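Local coordinates for protein lantibiotic dehydratase (Microbispora corallina, PDB 5EHK) that probably uses glutamyl-tRNA to dehydrate serine and threonine residues in the precursor peptide of the lantibiotic NAI-107, at residues V826-R829 against N830-D833; D832-R836 against D837-V841. All blocks are in the same frame, centred on the assembly; numbering follows the deposited sequence.

Contact 1: residues V826-R829 against N830-D833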
loop_
_atom_site.group_PDB
_atom_site.type_symbol
_atom_site.label_atom_id
_atom_site.label_comp_id
_atom_site.label_asym_id
_atom_site.label_seq_id
_atom_site.Cartn_x
_atom_site.Cartn_y
_atom_site.Cartn_z
ATOM N N VAL A 826 8.241 -17.252 16.719
ATOM C CA VAL A 826 9.268 -18.027 16.077
ATOM C C VAL A 826 9.011 -17.809 14.609
ATOM O O VAL A 826 7.982 -18.211 14.108
ATOM C CB VAL A 826 9.094 -19.540 16.420
ATOM C CG1 VAL A 826 10.131 -20.394 15.716
ATOM C CG2 VAL A 826 9.146 -19.770 17.930
ATOM N N PRO A 827 9.914 -17.105 13.921
ATOM C CA PRO A 827 9.715 -16.880 12.492
ATOM C C PRO A 827 9.631 -18.192 11.753
ATOM O O PRO A 827 10.211 -19.186 12.190
ATOM C CB PRO A 827 10.970 -16.117 12.076
ATOM C CG PRO A 827 11.942 -16.333 13.156
ATOM C CD PRO A 827 11.148 -16.472 14.403
ATOM N N ARG A 828 8.933 -18.174 10.625
ATOM C CA ARG A 828 8.568 -19.395 9.918
ATOM C C ARG A 828 9.747 -20.314 9.604
ATOM O O ARG A 828 9.645 -21.523 9.806
ATOM C CB ARG A 828 7.781 -19.038 8.649
ATOM C CG ARG A 828 7.336 -20.216 7.801
ATOM C CD ARG A 828 6.604 -21.263 8.612
ATOM N NE ARG A 828 7.150 -22.604 8.385
ATOM C CZ ARG A 828 6.470 -23.566 7.779
ATOM N NH1 ARG A 828 5.229 -23.325 7.358
ATOM N NH2 ARG A 828 7.010 -24.761 7.601
ATOM N N ARG A 829 10.864 -19.742 9.161
ATOM C CA ARG A 829 12.063 -20.507 8.787
ATOM C C ARG A 829 12.601 -21.326 9.958
ATOM O O ARG A 829 13.168 -22.402 9.756
ATOM C CB ARG A 829 13.180 -19.582 8.271
ATOM C CG ARG A 829 12.986 -19.042 6.866
ATOM C CD ARG A 829 14.102 -18.086 6.431
ATOM N NE ARG A 829 14.619 -17.348 7.573
ATOM C CZ ARG A 829 15.811 -17.589 8.117
ATOM N NH1 ARG A 829 16.606 -18.503 7.560
ATOM N NH2 ARG A 829 16.221 -16.915 9.196
ATOM N N ASN A 830 12.397 -20.815 11.175
ATOM C CA ASN A 830 12.887 -21.449 12.397
ATOM C C ASN A 830 11.911 -22.426 13.053
ATOM O O ASN A 830 12.276 -23.137 13.985
ATOM C CB ASN A 830 13.233 -20.373 13.427
ATOM C CG ASN A 830 14.373 -19.469 12.974
ATOM O OD1 ASN A 830 14.787 -19.498 11.806
ATOM N ND2 ASN A 830 14.885 -18.656 13.907
ATOM N N GLN A 831 10.676 -22.470 12.561
ATOM C CA GLN A 831 9.575 -23.110 13.289
ATOM C C GLN A 831 9.699 -24.635 13.384
ATOM O O GLN A 831 9.472 -25.227 14.451
ATOM C CB GLN A 831 8.221 -22.690 12.702
ATOM C CG GLN A 831 7.814 -21.263 13.038
ATOM C CD GLN A 831 6.533 -20.787 12.332
ATOM O OE1 GLN A 831 5.884 -21.540 11.626
ATOM N NE2 GLN A 831 6.186 -19.527 12.520
ATOM N N ASP A 832 10.029 -25.281 12.272
ATOM C CA ASP A 832 10.235 -26.730 12.300
ATOM C C ASP A 832 11.241 -27.207 13.347
ATOM O O ASP A 832 10.946 -28.149 14.073
ATOM C CB ASP A 832 10.603 -27.232 10.924
ATOM C CG ASP A 832 9.472 -27.096 9.997
ATOM O OD1 ASP A 832 8.437 -26.687 10.518
ATOM O OD2 ASP A 832 9.573 -27.395 8.797
ATOM N N ASP A 833 12.392 -26.542 13.456
ATOM C CA ASP A 833 13.359 -26.867 14.522
ATOM C C ASP A 833 12.796 -26.620 15.913
ATOM O O ASP A 833 12.986 -27.440 16.814
ATOM C CB ASP A 833 14.686 -26.099 14.382
ATOM C CG ASP A 833 15.656 -26.773 13.419
ATOM O OD1 ASP A 833 15.485 -27.992 13.163
ATOM O OD2 ASP A 833 16.561 -26.077 12.891
HETATM O O HOH W 1 13.995 -24.676 11.110
#
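Gln831 reaches back over the start of its own helix and gives an amide N-H to the carbonyl of Val826, with NE2 2.7 Å from O. The bond is straight, 167° at the hydrogen, and Val826 O lies in the plane of the amide. Glutamine suits this place because its chain, extended beyond CG, spans the distance to a buried carbonyl that precedes the helix. On the way its CG packs against the valine, 3.6 Å from Val826 CG1, a branch set anti to the backbone N (chi1 178°) and thereby turned onto this methylene. The other amide atom, Gln831 OE1, sits 3.1 Å from Arg828 CD, and the amide and guanidinium planes are nearly parallel, 12° apart. Two backbone bonds tighten the turn: Asn830 N to Pro827 O at 2.9 Å and Gln831 N to Arg828 O at 3.1 Å. Proline fits just before the helix, where its restricted phi is compatible with helix entry, no backbone N-H is needed and its carbonyl can still accept.

The other side is looser. A water receives only a weak bond from Asp833 N while donating to Arg829 O at 2.8 Å; it bridges two backbone atoms that stand 5.6 Å apart, Asp833 N and Arg829 O, too far for the usual helical bond. Here Asn830 OD1 lies over one face of the Arg829 guanidinium, 3.9 Å above its plane. That arginine is claimed by the second subunit, whose Asp212 and Asp431 form salt bridges with it. A buried glutamine closing on the preceding loop, beside a hydrated and charged flank, marks the N-terminal turn of helix 828-837, which follows strand 819-824 and borders the subunit interface.

Contact 2: residues D832-R836 against D837-V841; sequences DDFLR and DQVPV
The junction between helix 828-837 and helix 839-848 is built round the carbonyl of Phe834, which holds two successive N-H groups. Gln838 N lies 2.7 Å and Val839 N 3.1 Å from Phe834 O, arriving from opposite faces of the carbonyl plane. Asp837 N closes a helical bond to Asp833 O at 3.0 Å. Pro840 has no N-H to continue the backbone bonding to Arg836 O, which suits a junction between helices.

Gln838 CB stands over the Phe834 ring in a CH-pi contact, 3.6 Å from the centroid and 11° off the normal. With Phe834 CG anti to the backbone N (chi1 -168°), the ring runs forward along the chain, beside Val839, whose CG2 lies 3.7 Å from Phe834 CD2 and 3.8 Å from Leu835 CD2. Trp893 meets the phenyl ring nearly at right angles. On the polar flank Arg836, also bonded to Leu938 O, bridges Asp833 with NH2 3.2 Å from OD1; Ser230 of the second subunit bonds Asp833 OD2, and Arg942 pairs with Asp833 and Asp837. Arg836 and Arg942 together probably offset the repulsion between the carboxylates, while the bifurcated carbonyl and apolar packing tie the helices together.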
loop_
_atom_site.group_PDB
_atom_site.type_symbol
_atom_site.label_atom_id
_atom_site.label_comp_id
_atom_site.label_asym_id
_atom_site.label_seq_id
_atom_site.Cartn_x
_atom_site.Cartn_y
_atom_site.Cartn_z
ATOM N N ASP A 832 10.029 -25.281 12.272
ATOM C CA ASP A 832 10.235 -26.730 12.300
ATOM C C ASP A 832 11.241 -27.207 13.347
ATOM O O ASP A 832 10.946 -28.149 14.073
ATOM C CB ASP A 832 10.603 -27.232 10.924
ATOM C CG ASP A 832 9.472 -27.096 9.997
ATOM O OD1 ASP A 832 8.437 -26.687 10.518
ATOM O OD2 ASP A 832 9.573 -27.395 8.797
ATOM N N ASP A 833 12.392 -26.542 13.456
ATOM C CA ASP A 833 13.359 -26.867 14.522
ATOM C C ASP A 833 12.796 -26.620 15.913
ATOM O O ASP A 833 12.986 -27.440 16.814
ATOM C CB ASP A 833 14.686 -26.099 14.382
ATOM C CG ASP A 833 15.656 -26.773 13.419
ATOM O OD1 ASP A 833 15.485 -27.992 13.163
ATOM O OD2 ASP A 833 16.561 -26.077 12.891
ATOM N N PHE A 834 12.099 -25.496 16.079
ATOM C CA PHE A 834 11.502 -25.158 17.362
ATOM C C PHE A 834 10.480 -26.248 17.765
ATOM O O PHE A 834 10.429 -26.678 18.920
ATOM C CB PHE A 834 10.865 -23.765 17.309
ATOM C CG PHE A 834 10.484 -23.226 18.665
ATOM C CD1 PHE A 834 11.408 -22.535 19.424
ATOM C CD2 PHE A 834 9.219 -23.458 19.187
ATOM C CE1 PHE A 834 11.087 -22.068 20.645
ATOM C CE2 PHE A 834 8.893 -22.998 20.424
ATOM C CZ PHE A 834 9.832 -22.298 21.168
ATOM N N LEU A 835 9.685 -26.683 16.783
ATOM C CA LEU A 835 8.732 -27.772 16.947
ATOM C C LEU A 835 9.373 -29.117 17.287
ATOM O O LEU A 835 8.836 -29.880 18.097
ATOM C CB LEU A 835 7.874 -27.915 15.694
ATOM C CG LEU A 835 6.853 -26.802 15.436
ATOM C CD1 LEU A 835 6.296 -26.883 14.024
ATOM C CD2 LEU A 835 5.733 -26.845 16.490
ATOM N N ARG A 836 10.507 -29.418 16.663
ATOM C CA ARG A 836 11.213 -30.673 16.935
ATOM C C ARG A 836 11.804 -30.709 18.349
ATOM O O ARG A 836 11.663 -31.700 19.066
ATOM C CB ARG A 836 12.293 -30.929 15.870
ATOM C CG ARG A 836 11.719 -31.337 14.505
ATOM C CD ARG A 836 12.771 -31.780 13.506
ATOM N NE ARG A 836 13.330 -30.652 12.768
ATOM C CZ ARG A 836 13.050 -30.358 11.501
ATOM N NH1 ARG A 836 12.233 -31.130 10.796
ATOM N NH2 ARG A 836 13.615 -29.297 10.934
ATOM N N ASP A 837 12.411 -29.597 18.753
ATOM C CA ASP A 837 13.228 -29.537 19.946
ATOM C C ASP A 837 12.621 -28.839 21.168
ATOM O O ASP A 837 12.839 -29.278 22.287
ATOM C CB ASP A 837 14.540 -28.824 19.612
ATOM C CG ASP A 837 15.320 -29.504 18.508
ATOM O OD1 ASP A 837 15.199 -30.729 18.320
ATOM O OD2 ASP A 837 16.083 -28.799 17.834
ATOM N N GLN A 838 11.895 -27.745 20.966
ATOM C CA GLN A 838 11.456 -26.900 22.088
ATOM C C GLN A 838 10.010 -27.138 22.545
ATOM O O GLN A 838 9.731 -27.117 23.741
ATOM C CB GLN A 838 11.663 -25.403 21.785
ATOM C CG GLN A 838 13.068 -24.877 22.052
ATOM C CD GLN A 838 14.096 -25.340 21.025
ATOM O OE1 GLN A 838 13.874 -25.250 19.808
ATOM N NE2 GLN A 838 15.223 -25.843 21.512
ATOM N N VAL A 839 9.087 -27.301 21.595
ATOM C CA VAL A 839 7.685 -27.561 21.929
ATOM C C VAL A 839 7.503 -28.857 22.794
ATOM O O VAL A 839 6.720 -28.862 23.753
ATOM C CB VAL A 839 6.770 -27.488 20.663
ATOM C CG1 VAL A 839 5.322 -27.874 20.998
ATOM C CG2 VAL A 839 6.782 -26.067 20.102
ATOM N N PRO A 840 8.268 -29.934 22.482
ATOM C CA PRO A 840 8.233 -31.104 23.366
ATOM C C PRO A 840 8.518 -30.745 24.808
ATOM O O PRO A 840 7.851 -31.291 25.695
ATOM C CB PRO A 840 9.352 -31.975 22.821
ATOM C CG PRO A 840 9.328 -31.691 21.377
ATOM C CD PRO A 840 9.044 -30.226 21.260
ATOM N N VAL A 841 9.457 -29.833 25.047
ATOM C CA VAL A 841 9.723 -29.422 26.421
ATOM C C VAL A 841 8.489 -28.768 27.048
ATOM O O VAL A 841 8.173 -28.991 28.195
ATOM C CB VAL A 841 10.943 -28.515 26.513
ATOM C CG1 VAL A 841 11.101 -27.976 27.913
ATOM C CG2 VAL A 841 12.172 -29.278 26.103
#

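Contact 1 (826-833) and contact 2 (832-841) cover the start and the end of helix 828-837, with centres about 9 Å apart. Both are partly buried, each with buried apolar residues and a partly exposed polar flank at the subunit interface; the apolar sides meet where Val826 CG2 packs 3.8 Å from Phe834 CG. Contact 1 relies on an amide-to-carbonyl bond and lies against strand 864-872; contact 2 is more hydrophobic and aromatic, and touches helices 875-895 and 920-942 and strand 853-861. Asp833, which faces the second subunit, is shared. Otherwise contact 1 offers Arg829 to acidic partners there, whereas in contact 2 Asp837 packs on Arg208 of that subunit.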